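Long-range contacts in FERM, RhoGEF and pleckstrin domain protein 2 (Danio rerio, PDB 6D21), which probably activates RAC1 as a guanine nucleotide exchange factor in semaphorin and integrin signalling, its membrane-targeting FERM domain being the part in this chain: residues D43-E48 against L79-F84; H126-E131 against E142-N147. All blocks are in the same frame, centred on the assembly; numbering follows the deposited sequence.

Contact 1. Residues D43-E48 against L79-F84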
ATOM      1  N   ASP A  43       8.357   2.293 -10.747  1.00 22.46           N
ATOM      2  CA  ASP A  43       9.224   2.233  -9.576  1.00 27.33           C
ATOM      3  C   ASP A  43       8.475   2.292  -8.246  1.00 24.56           C
ATOM      4  O   ASP A  43       9.005   1.832  -7.233  1.00 21.08           O
ATOM      5  CB  ASP A  43      10.260   3.368  -9.616  1.00 35.85           C
ATOM      6  CG  ASP A  43      11.369   3.109 -10.613  1.00 44.07           C
ATOM      7  OD1 ASP A  43      11.498   1.962 -11.088  1.00 41.65           O
ATOM      8  OD2 ASP A  43      12.131   4.051 -10.899  1.00 43.40           O
ATOM      9  N   TYR A  44       7.273   2.874  -8.229  1.00 18.98           N
ATOM     10  CA  TYR A  44       6.482   2.918  -6.994  1.00 17.97           C
ATOM     11  C   TYR A  44       5.840   1.570  -6.627  1.00 21.15           C
ATOM     12  O   TYR A  44       5.306   1.420  -5.520  1.00 19.69           O
ATOM     13  CB  TYR A  44       5.362   3.964  -7.098  1.00 18.35           C
ATOM     14  CG  TYR A  44       5.870   5.338  -7.436  1.00 21.13           C
ATOM     15  CD1 TYR A  44       6.410   6.148  -6.449  1.00 19.59           C
ATOM     16  CD2 TYR A  44       5.846   5.814  -8.750  1.00 20.76           C
ATOM     17  CE1 TYR A  44       6.899   7.426  -6.747  1.00 21.17           C
ATOM     18  CE2 TYR A  44       6.347   7.093  -9.065  1.00 25.21           C
ATOM     19  CZ  TYR A  44       6.872   7.884  -8.054  1.00 29.24           C
ATOM     20  OH  TYR A  44       7.367   9.140  -8.321  1.00 35.59           O
ATOM     21  N   PHE A  45       5.889   0.609  -7.556  1.00 18.97           N
ATOM     22  CA  PHE A  45       5.092  -0.625  -7.432  1.00 17.77           C
ATOM     23  C   PHE A  45       5.965  -1.869  -7.216  1.00 20.98           C
ATOM     24  O   PHE A  45       7.130  -1.896  -7.574  1.00 19.32           O
ATOM     25  CB  PHE A  45       4.224  -0.819  -8.683  1.00 18.00           C
ATOM     26  CG  PHE A  45       3.220   0.285  -8.907  1.00 17.51           C
ATOM     27  CD1 PHE A  45       3.589   1.464  -9.553  1.00 17.87           C
ATOM     28  CD2 PHE A  45       1.915   0.149  -8.473  1.00 19.49           C
ATOM     29  CE1 PHE A  45       2.665   2.498  -9.738  1.00 17.65           C
ATOM     30  CE2 PHE A  45       0.985   1.167  -8.661  1.00 17.29           C
ATOM     31  CZ  PHE A  45       1.366   2.344  -9.294  1.00 17.06           C
ATOM     32  N   GLY A  46       5.381  -2.903  -6.629  1.00 20.83           N
ATOM     33  CA  GLY A  46       6.053  -4.178  -6.514  1.00 19.33           C
ATOM     34  C   GLY A  46       5.008  -5.286  -6.582  1.00 19.48           C
ATOM     35  O   GLY A  46       3.827  -5.028  -6.838  1.00 18.90           O
ATOM     36  N   LEU A  47       5.452  -6.513  -6.356  1.00 20.47           N
ATOM     37  CA  LEU A  47       4.564  -7.659  -6.338  1.00 20.95           C
ATOM     38  C   LEU A  47       4.609  -8.303  -4.953  1.00 25.11           C
ATOM     39  O   LEU A  47       5.685  -8.470  -4.387  1.00 25.71           O
ATOM     40  CB  LEU A  47       4.973  -8.684  -7.402  1.00 22.38           C
ATOM     41  CG  LEU A  47       4.787  -8.301  -8.867  1.00 26.51           C
ATOM     42  CD1 LEU A  47       5.353  -9.402  -9.767  1.00 26.49           C
ATOM     43  CD2 LEU A  47       3.303  -8.065  -9.166  1.00 21.93           C
ATOM     44  N   GLU A  48       3.451  -8.655  -4.410  1.00 25.30           N
ATOM     45  CA  GLU A  48       3.431  -9.518  -3.240  1.00 26.10           C
ATOM     46  C   GLU A  48       2.747 -10.840  -3.567  1.00 25.46           C
ATOM     47  O   GLU A  48       1.996 -10.932  -4.530  1.00 23.82           O
ATOM     48  CB  GLU A  48       2.744  -8.841  -2.044  1.00 29.52           C
ATOM     49  CG  GLU A  48       1.864  -7.682  -2.353  1.00 34.48           C
ATOM     50  CD  GLU A  48       1.355  -6.982  -1.102  1.00 26.97           C
ATOM     51  OE1 GLU A  48       1.986  -7.136  -0.024  1.00 33.39           O
ATOM     52  OE2 GLU A  48       0.301  -6.334  -1.186  1.00 28.50           O
ATOM     53  N   LEU A  79      -0.184  -7.138  -7.902  1.00 19.81           N
ATOM     54  CA  LEU A  79       0.461  -5.829  -8.017  1.00 20.52           C
ATOM     55  C   LEU A  79       0.062  -4.954  -6.822  1.00 21.60           C
ATOM     56  O   LEU A  79      -1.112  -4.922  -6.453  1.00 19.28           O
ATOM     57  CB  LEU A  79       0.050  -5.164  -9.329  1.00 19.15           C
ATOM     58  CG  LEU A  79       0.707  -3.813  -9.632  1.00 23.87           C
ATOM     59  CD1 LEU A  79       2.224  -3.992  -9.828  1.00 19.18           C
ATOM     60  CD2 LEU A  79       0.044  -3.261 -10.855  1.00 21.30           C
ATOM     61  N   SER A  80       1.030  -4.258  -6.215  1.00 17.43           N
ATOM     62  CA  SER A  80       0.754  -3.383  -5.079  1.00 16.61           C
ATOM     63  C   SER A  80       1.667  -2.158  -5.119  1.00 18.20           C
ATOM     64  O   SER A  80       2.812  -2.254  -5.592  1.00 16.84           O
ATOM     65  CB  SER A  80       0.956  -4.118  -3.742  1.00 18.86           C
ATOM     66  OG  SER A  80       0.034  -5.184  -3.594  1.00 26.06           O
ATOM     67  N   VAL A  81       1.190  -1.030  -4.588  1.00 17.32           N
ATOM     68  CA  VAL A  81       2.083   0.117  -4.365  1.00 16.96           C
ATOM     69  C   VAL A  81       3.059  -0.237  -3.240  1.00 18.72           C
ATOM     70  O   VAL A  81       2.641  -0.689  -2.180  1.00 18.72           O
ATOM     71  CB  VAL A  81       1.320   1.395  -3.989  1.00 15.10           C
ATOM     72  CG1 VAL A  81       2.305   2.509  -3.592  1.00 19.94           C
ATOM     73  CG2 VAL A  81       0.396   1.835  -5.148  1.00 15.14           C
ATOM     74  N   LYS A  82       4.348  -0.090  -3.495  1.00 16.28           N
ATOM     75  CA  LYS A  82       5.376  -0.314  -2.472  1.00 16.75           C
ATOM     76  C   LYS A  82       5.772   1.010  -1.803  1.00 23.64           C
ATOM     77  O   LYS A  82       5.995   1.073  -0.596  1.00 22.06           O
ATOM     78  CB  LYS A  82       6.618  -0.963  -3.100  1.00 17.65           C
ATOM     79  CG  LYS A  82       7.357  -1.958  -2.214  1.00 38.66           C
ATOM     80  CD  LYS A  82       8.270  -1.296  -1.210  1.00 57.84           C
ATOM     81  CE  LYS A  82       9.084  -2.344  -0.447  1.00 61.83           C
ATOM     82  NZ  LYS A  82       8.225  -3.208   0.413  1.00 55.93           N
ATOM     83  N   PHE A  83       5.877   2.065  -2.613  1.00 19.19           N
ATOM     84  CA  PHE A  83       6.320   3.380  -2.136  1.00 16.91           C
ATOM     85  C   PHE A  83       5.266   4.446  -2.425  1.00 23.20           C
ATOM     86  O   PHE A  83       4.986   4.725  -3.583  1.00 16.89           O
ATOM     87  CB  PHE A  83       7.643   3.788  -2.815  1.00 17.81           C
ATOM     88  CG  PHE A  83       8.772   2.808  -2.595  1.00 23.06           C
ATOM     89  CD1 PHE A  83       9.328   2.642  -1.337  1.00 19.34           C
ATOM     90  CD2 PHE A  83       9.285   2.070  -3.649  1.00 26.44           C
ATOM     91  CE1 PHE A  83      10.381   1.754  -1.132  1.00 23.14           C
ATOM     92  CE2 PHE A  83      10.326   1.174  -3.450  1.00 33.12           C
ATOM     93  CZ  PHE A  83      10.870   1.012  -2.185  1.00 28.12           C
ATOM     94  N   PHE A  84       4.686   5.043  -1.389  1.00 17.70           N
ATOM     95  CA  PHE A  84       3.687   6.082  -1.594  1.00 21.67           C
ATOM     96  C   PHE A  84       4.369   7.455  -1.602  1.00 22.00           C
ATOM     97  O   PHE A  84       5.016   7.838  -0.625  1.00 21.84           O
ATOM     98  CB  PHE A  84       2.601   6.033  -0.495  1.00 15.68           C
ATOM     99  CG  PHE A  84       1.693   4.822  -0.566  1.00 19.39           C
ATOM    100  CD1 PHE A  84       2.104   3.598  -0.074  1.00 18.31           C
ATOM    101  CD2 PHE A  84       0.409   4.935  -1.084  1.00 25.70           C
ATOM    102  CE1 PHE A  84       1.267   2.480  -0.119  1.00 17.38           C
ATOM    103  CE2 PHE A  84      -0.444   3.841  -1.127  1.00 23.98           C
ATOM    104  CZ  PHE A  84      -0.016   2.605  -0.649  1.00 23.62           C
TER
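Phe45-Leu47 and Leu79-Val81 run antiparallel, with Gly46 and Ser80 as the hydrogen-bonded pair, neighbouring strands of the ubiquitin-like sheet in the N-terminal lobe of the FERM domain. Gly46 N reaches Ser80 O at 2.8 Å, and Ser80 N returns the bond to Gly46 O. Where one chain segment enters the sheet and the other leaves it, Tyr44 O takes two donors, Lys82 N at 2.7 Å and Phe83 N at 3.0 Å. Phe45, its CG anti to the carbonyl carbon (chi1 -62°), swings its ring across Val81, so that CE2 lies 3.6 Å from Val81 CG2; Phe100 of helix 94-110 meets the same ring. Leu79 CD1 packs on Phe45 CB at 3.9 Å, and Phe34 of helix 26-36 touches both residues. Glu48 sends an extended chain to Ser80, whose OG also bonds Arg106, while the same Glu48 OE2 forms a salt bridge with Arg78. A glutamine in place of Glu48 would probably leave Arg78 without this countercharge and offer the Ser80 hydroxyl a weaker, uncharged acceptor. That hydroxyl donates to Glu48 OE2 over 2.7 Å, on the anti side and 28° out of the carboxylate plane.

Contact 2. Residues H126-E131 against E142-N147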
ATOM      1  N   HIS A 126     -16.721   9.166  -5.117  1.00 24.46           N
ATOM      2  CA  HIS A 126     -15.867   9.410  -6.285  1.00 33.35           C
ATOM      3  C   HIS A 126     -15.503   8.125  -7.024  1.00 33.31           C
ATOM      4  O   HIS A 126     -15.402   8.101  -8.261  1.00 27.92           O
ATOM      5  CB  HIS A 126     -14.586  10.142  -5.880  1.00 26.76           C
ATOM      6  CG  HIS A 126     -14.801  11.588  -5.584  1.00 29.70           C
ATOM      7  ND1 HIS A 126     -15.180  12.493  -6.553  1.00 32.25           N
ATOM      8  CD2 HIS A 126     -14.728  12.281  -4.424  1.00 26.33           C
ATOM      9  CE1 HIS A 126     -15.313  13.687  -6.004  1.00 34.08           C
ATOM     10  NE2 HIS A 126     -15.046  13.586  -4.714  1.00 30.68           N
ATOM     11  N   LEU A 127     -15.292   7.058  -6.261  1.00 30.82           N
ATOM     12  CA  LEU A 127     -15.027   5.763  -6.862  1.00 30.23           C
ATOM     13  C   LEU A 127     -16.231   5.308  -7.693  1.00 24.54           C
ATOM     14  O   LEU A 127     -16.069   4.729  -8.767  1.00 30.44           O
ATOM     15  CB  LEU A 127     -14.669   4.741  -5.787  1.00 25.29           C
ATOM     16  CG  LEU A 127     -13.289   4.963  -5.138  1.00 22.83           C
ATOM     17  CD1 LEU A 127     -13.105   4.012  -3.952  1.00 23.47           C
ATOM     18  CD2 LEU A 127     -12.145   4.748  -6.150  1.00 24.00           C
ATOM     19  N   VAL A 128     -17.439   5.596  -7.229  1.00 25.76           N
ATOM     20  CA  VAL A 128     -18.616   5.228  -8.011  1.00 38.85           C
ATOM     21  C   VAL A 128     -18.671   6.078  -9.293  1.00 47.03           C
ATOM     22  O   VAL A 128     -18.982   5.571 -10.373  1.00 49.16           O
ATOM     23  CB  VAL A 128     -19.935   5.387  -7.208  1.00 37.32           C
ATOM     24  CG1 VAL A 128     -21.133   5.130  -8.096  1.00 37.43           C
ATOM     25  CG2 VAL A 128     -19.978   4.427  -6.019  1.00 30.45           C
ATOM     26  N   GLN A 129     -18.344   7.361  -9.173  1.00 30.26           N
ATOM     27  CA  GLN A 129     -18.360   8.250 -10.325  1.00 37.90           C
ATOM     28  C   GLN A 129     -17.397   7.728 -11.378  1.00 39.64           C
ATOM     29  O   GLN A 129     -17.712   7.727 -12.568  1.00 43.63           O
ATOM     30  CB  GLN A 129     -17.992   9.684  -9.925  1.00 34.35           C
ATOM     31  CG  GLN A 129     -18.072  10.709 -11.059  1.00 35.51           C
ATOM     32  CD  GLN A 129     -19.502  10.931 -11.551  1.00 48.32           C
ATOM     33  OE1 GLN A 129     -20.450  10.958 -10.759  1.00 38.47           O
ATOM     34  NE2 GLN A 129     -19.662  11.086 -12.865  1.00 45.05           N
ATOM     35  N   SER A 130     -16.235   7.258 -10.931  1.00 29.52           N
ATOM     36  CA  SER A 130     -15.201   6.791 -11.855  1.00 33.20           C
ATOM     37  C   SER A 130     -15.592   5.526 -12.621  1.00 48.10           C
ATOM     38  O   SER A 130     -15.238   5.377 -13.782  1.00 44.31           O
ATOM     39  CB  SER A 130     -13.895   6.534 -11.106  1.00 35.26           C
ATOM     40  OG  SER A 130     -13.924   5.270 -10.459  1.00 46.99           O
ATOM     41  N   GLU A 131     -16.299   4.606 -11.974  1.00 41.70           N
ATOM     42  CA  GLU A 131     -16.643   3.348 -12.626  1.00 48.42           C
ATOM     43  C   GLU A 131     -17.877   3.456 -13.521  1.00 49.02           C
ATOM     44  O   GLU A 131     -17.851   2.998 -14.665  1.00 52.98           O
ATOM     45  CB  GLU A 131     -16.860   2.240 -11.590  1.00 46.24           C
ATOM     46  CG  GLU A 131     -15.627   1.381 -11.323  1.00 61.11           C
ATOM     47  CD  GLU A 131     -15.977   0.001 -10.769  1.00 67.60           C
ATOM     48  OE1 GLU A 131     -16.860  -0.669 -11.344  1.00 67.98           O
ATOM     49  OE2 GLU A 131     -15.370  -0.419  -9.761  1.00 69.83           O
ATOM     50  N   GLU A 142     -28.115  -0.513  -7.656  1.00 63.30           N
ATOM     51  CA  GLU A 142     -27.721  -1.785  -8.264  1.00 68.65           C
ATOM     52  C   GLU A 142     -26.214  -2.004  -8.135  1.00 64.21           C
ATOM     53  O   GLU A 142     -25.758  -3.097  -7.789  1.00 69.36           O
ATOM     54  CB  GLU A 142     -28.145  -1.834  -9.726  1.00 65.82           C
ATOM     55  N   PHE A 143     -25.447  -0.956  -8.406  1.00 53.87           N
ATOM     56  CA  PHE A 143     -23.998  -1.032  -8.282  1.00 56.35           C
ATOM     57  C   PHE A 143     -23.556  -1.362  -6.850  1.00 52.78           C
ATOM     58  O   PHE A 143     -22.689  -2.214  -6.641  1.00 45.26           O
ATOM     59  CB  PHE A 143     -23.356   0.280  -8.742  1.00 46.74           C
ATOM     60  CG  PHE A 143     -21.846   0.272  -8.680  1.00 47.51           C
ATOM     61  CD1 PHE A 143     -21.103  -0.320  -9.688  1.00 45.18           C
ATOM     62  CD2 PHE A 143     -21.173   0.868  -7.621  1.00 51.68           C
ATOM     63  CE1 PHE A 143     -19.721  -0.327  -9.644  1.00 44.59           C
ATOM     64  CE2 PHE A 143     -19.781   0.866  -7.563  1.00 45.59           C
ATOM     65  CZ  PHE A 143     -19.053   0.271  -8.581  1.00 45.34           C
ATOM     66  N   LEU A 144     -24.157  -0.694  -5.867  1.00 46.37           N
ATOM     67  CA  LEU A 144     -23.724  -0.846  -4.482  1.00 41.59           C
ATOM     68  C   LEU A 144     -24.180  -2.181  -3.881  1.00 44.76           C
ATOM     69  O   LEU A 144     -23.568  -2.684  -2.927  1.00 37.02           O
ATOM     70  CB  LEU A 144     -24.219   0.332  -3.635  1.00 46.84           C
ATOM     71  CG  LEU A 144     -23.527   1.685  -3.884  1.00 42.76           C
ATOM     72  CD1 LEU A 144     -24.226   2.806  -3.102  1.00 39.76           C
ATOM     73  CD2 LEU A 144     -22.031   1.631  -3.534  1.00 30.37           C
ATOM     74  N   LYS A 145     -25.242  -2.751  -4.447  1.00 46.70           N
ATOM     75  CA  LYS A 145     -25.669  -4.104  -4.100  1.00 49.27           C
ATOM     76  C   LYS A 145     -24.629  -5.148  -4.529  1.00 56.26           C
ATOM     77  O   LYS A 145     -24.376  -6.112  -3.805  1.00 69.37           O
ATOM     78  CB  LYS A 145     -27.036  -4.419  -4.735  1.00 39.64           C
ATOM     79  N   MET A 146     -24.025  -4.946  -5.699  1.00 48.52           N
ATOM     80  CA  MET A 146     -23.119  -5.940  -6.280  1.00 50.26           C
ATOM     81  C   MET A 146     -21.639  -5.573  -6.207  1.00 55.90           C
ATOM     82  O   MET A 146     -20.790  -6.364  -6.610  1.00 63.06           O
ATOM     83  CB  MET A 146     -23.499  -6.195  -7.737  1.00 54.04           C
ATOM     84  CG  MET A 146     -24.863  -6.847  -7.894  1.00 72.53           C
ATOM     85  SD  MET A 146     -25.010  -8.426  -7.024  1.00133.93           S
ATOM     86  CE  MET A 146     -23.835  -9.431  -7.930  1.00 87.99           C
ATOM     87  N   ASN A 147     -21.330  -4.381  -5.702  1.00 43.35           N
ATOM     88  CA  ASN A 147     -19.944  -3.975  -5.473  1.00 42.34           C
ATOM     89  C   ASN A 147     -19.714  -3.515  -4.037  1.00 36.41           C
ATOM     90  O   ASN A 147     -20.420  -2.642  -3.539  1.00 46.31           O
ATOM     91  CB  ASN A 147     -19.547  -2.853  -6.432  1.00 45.06           C
ATOM     92  CG  ASN A 147     -19.577  -3.281  -7.876  1.00 51.36           C
ATOM     93  OD1 ASN A 147     -18.535  -3.551  -8.474  1.00 47.44           O
ATOM     94  ND2 ASN A 147     -20.776  -3.347  -8.451  1.00 49.39           N
TER
HETATM   95  O   HOH W   1     -15.906  -2.082  -7.746  1.00 44.75           O
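Phe143 holds CG anti to its backbone N (chi1 -178°), which carries the ring toward helix 117-132, where Glu131, extended beyond CG, lays its carboxylate beside the ring. OE1 of Glu131 sits at the ring edge, in plane, 3.3 Å from Phe143 CE1, and the carboxylate and ring planes stand 87° apart. An oxygen placed there faces the weakly positive C-H rim, probably a mildly attractive contact. Farther round the ring, Val128 CG2 approaches Phe143 CE2 obliquely at 3.9 Å and also reaches Leu144 CD2 at 4.3 Å. No direct hydrogen bond crosses between the segments, but a water gives one hydrogen to Glu131 OE2 (2.7 Å) and the other to Asn147 OD1 (3.1 Å). Asn147, just past the helix end, folds back so that ND2 donates to Phe143 O at 2.9 Å, on a lone pair; the same nitrogen lies over one face of the Phe143 ring, offset toward its rim. Glu131 OE2 has a stronger partner in Lys105 of helix 94-110, a salt bridge. In the central, helical lobe of the FERM domain, this joins the crossing helices 117-132 and 137-146, with helix 157-164 touching Val128 through His164 and Leu144 through Met161.

In the fold
From the N terminus, the chain lays down strands 3-9 and 15-21 and helix 26-36 before entering contact 1, which closes a 30-residue excursion through strand 56-58 and completes part of the ubiquitin-like sheet. Contact 2 follows in series, neither nested in the first nor crossing it: it closes a short helical turn-back of ten residues inside the central lobe. Their centres lie 25 Å apart and no atoms touch. Helix 94-110 links them, packing on Tyr44 and Val81 and reaching both contacts with basic side chains. Beyond, the C-terminal helix 263-281 of the PH-like lobe meets contact 1 through Phe279, so all three FERM lobes come together around 43-48 and 79-84.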